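Local structure of putative glucoamylase (4QT9) at residues 103-108 / 114-119. The protein is a putative glucoamylase, probably a glycoside hydrolase that releases glucose from the ends of glucan chains. Sequence-based numbering, arbitrary orientation. Where two conformers were deposited one is given.
Sequences EKADRF and HWWYGD
The indole of W116 reaches from strand 115-117 to A105 and D106, in the loop that follows helix 88-104. In this alpha/alpha toroid the contact ties the loop after that helix to strand 115-117, the central strand of a small three-stranded antiparallel sheet, flanked by strands 64-66 and 123-124. CB of W116 points at the loop, and CG stands beside the backbone N and anti to the carbonyl carbon (chi1 -45°), which carries the ring across to the 105-106 loop. Beyond CG, CD1 of W116 lies 3.7 Å from CB of A105. The next atom, NE1 of W116, gives its hydrogen to the backbone O of D106 over 3.1 Å. The bond is nearly straight, 170° at the hydrogen, and the oxygen sits almost in the ring plane and receives it on a lone pair. The same methyl of A105 rests over one face of the five-membered ring of W116, 3.7 Å from its centroid, in a CH-pi contact displaced toward the NE1 rim, where CB of A105 comes to 3.3 Å from NE1 of W116. A phenylalanine in place of W116 would probably leave the carbonyl of D106 without this N-H donor and the methyl of A105 less well covered. The side chain of D106 turns to another partner, as its OD2 accepts a hydrogen bond from the backbone N of V123, so that the loop is joined to the neighbouring strand as well. Past NE1 the indole still follows the alanine methyl, with CE2 of W116 3.7 Å from CB of A105.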
# COMPACT_ATOMS: atom_id res chain seq x y z
N GLU A 103 1.81 -0.82 -20.65
CA GLU A 103 2.02 0.01 -21.84
C GLU A 103 0.76 -0.01 -22.71
O GLU A 103 0.52 0.94 -23.46
CB GLU A 103 3.23 -0.49 -22.66
CG GLU A 103 4.58 -0.30 -21.98
CD GLU A 103 5.77 -0.92 -22.70
OE1 GLU A 103 5.59 -1.97 -23.37
OE2 GLU A 103 6.89 -0.38 -22.57
N LYS A 104 -0.07 -1.07 -22.57
CA LYS A 104 -1.28 -1.30 -23.37
C LYS A 104 -2.60 -0.98 -22.65
O LYS A 104 -3.55 -0.57 -23.31
CB LYS A 104 -1.30 -2.77 -23.85
CG LYS A 104 -0.32 -3.01 -25.01
CD LYS A 104 0.19 -4.46 -25.13
CE LYS A 104 -0.67 -5.34 -26.01
NZ LYS A 104 0.03 -6.61 -26.37
N ALA A 105 -2.67 -1.18 -21.31
CA ALA A 105 -3.89 -1.02 -20.51
C ALA A 105 -4.39 0.40 -20.53
O ALA A 105 -3.60 1.31 -20.76
CB ALA A 105 -3.64 -1.47 -19.08
N ASP A 106 -5.71 0.60 -20.32
CA ASP A 106 -6.35 1.92 -20.30
C ASP A 106 -5.72 2.87 -19.30
O ASP A 106 -5.42 2.48 -18.18
CB ASP A 106 -7.85 1.79 -19.97
CG ASP A 106 -8.68 1.20 -21.08
OD1 ASP A 106 -8.14 1.02 -22.20
OD2 ASP A 106 -9.89 0.93 -20.84
N ARG A 107 -5.50 4.12 -19.75
CA ARG A 107 -4.91 5.24 -19.01
C ARG A 107 -5.77 6.48 -19.23
O ARG A 107 -6.42 6.58 -20.27
CB ARG A 107 -3.46 5.55 -19.44
CG ARG A 107 -2.51 4.37 -19.41
CD ARG A 107 -1.09 4.76 -19.77
NE ARG A 107 -0.42 5.47 -18.67
CZ ARG A 107 0.87 5.76 -18.65
NH1 ARG A 107 1.66 5.40 -19.66
NH2 ARG A 107 1.40 6.40 -17.61
N PHE A 108 -5.78 7.40 -18.26
CA PHE A 108 -6.58 8.62 -18.26
C PHE A 108 -5.69 9.74 -17.84
O PHE A 108 -5.36 9.87 -16.66
CB PHE A 108 -7.82 8.42 -17.33
CG PHE A 108 -8.56 7.14 -17.65
CD1 PHE A 108 -8.20 5.93 -17.06
CD2 PHE A 108 -9.53 7.11 -18.66
CE1 PHE A 108 -8.83 4.74 -17.41
CE2 PHE A 108 -10.18 5.92 -18.99
CZ PHE A 108 -9.83 4.75 -18.35
N HIS A 114 -8.49 2.35 -10.98
CA HIS A 114 -8.42 1.43 -9.83
C HIS A 114 -8.29 -0.03 -10.30
O HIS A 114 -7.43 -0.77 -9.83
CB HIS A 114 -9.68 1.55 -8.96
CG HIS A 114 -9.55 0.91 -7.61
ND1 HIS A 114 -9.92 1.59 -6.48
CD2 HIS A 114 -9.09 -0.31 -7.25
CE1 HIS A 114 -9.67 0.78 -5.47
NE2 HIS A 114 -9.17 -0.38 -5.89
N TRP A 115 -9.12 -0.41 -11.27
CA TRP A 115 -9.17 -1.78 -11.81
C TRP A 115 -9.15 -1.86 -13.32
O TRP A 115 -9.70 -1.00 -14.00
CB TRP A 115 -10.50 -2.42 -11.40
CG TRP A 115 -10.71 -2.78 -9.96
CD1 TRP A 115 -9.75 -3.17 -9.07
CD2 TRP A 115 -11.97 -2.99 -9.32
NE1 TRP A 115 -10.34 -3.56 -7.89
CE2 TRP A 115 -11.71 -3.47 -8.01
CE3 TRP A 115 -13.32 -2.84 -9.73
CZ2 TRP A 115 -12.73 -3.77 -7.10
CZ3 TRP A 115 -14.33 -3.18 -8.84
CH2 TRP A 115 -14.04 -3.63 -7.54
N TRP A 116 -8.61 -2.97 -13.84
CA TRP A 116 -8.74 -3.45 -15.21
C TRP A 116 -9.13 -4.91 -15.21
O TRP A 116 -8.87 -5.63 -14.24
CB TRP A 116 -7.45 -3.37 -16.06
CG TRP A 116 -6.61 -2.15 -16.03
CD1 TRP A 116 -6.62 -1.13 -16.93
CD2 TRP A 116 -5.44 -1.96 -15.22
NE1 TRP A 116 -5.59 -0.25 -16.67
CE2 TRP A 116 -4.83 -0.75 -15.64
CE3 TRP A 116 -4.88 -2.66 -14.13
CZ2 TRP A 116 -3.68 -0.26 -15.03
CZ3 TRP A 116 -3.75 -2.15 -13.53
CH2 TRP A 116 -3.14 -0.98 -13.99
N TYR A 117 -9.62 -5.37 -16.34
CA TYR A 117 -9.77 -6.78 -16.64
C TYR A 117 -8.39 -7.15 -17.14
O TYR A 117 -7.89 -6.51 -18.07
CB TYR A 117 -10.87 -7.01 -17.68
CG TYR A 117 -12.24 -6.56 -17.22
CD1 TYR A 117 -13.02 -7.38 -16.40
CD2 TYR A 117 -12.79 -5.36 -17.66
CE1 TYR A 117 -14.29 -6.98 -15.98
CE2 TYR A 117 -14.07 -4.96 -17.26
CZ TYR A 117 -14.82 -5.78 -16.43
OH TYR A 117 -16.08 -5.38 -16.05
N GLY A 118 -7.72 -8.06 -16.42
CA GLY A 118 -6.34 -8.46 -16.68
C GLY A 118 -6.05 -9.07 -18.04
O GLY A 118 -4.92 -9.01 -18.53
N ASP A 119 -7.08 -9.63 -18.68
CA ASP A 119 -6.95 -10.26 -19.99
C ASP A 119 -7.05 -9.27 -21.15
O ASP A 119 -6.54 -9.58 -22.23
CB ASP A 119 -7.97 -11.40 -20.19
CG ASP A 119 -9.41 -11.13 -19.75
OD1 ASP A 119 -9.75 -9.95 -19.53
OD2 ASP A 119 -10.18 -12.10 -19.64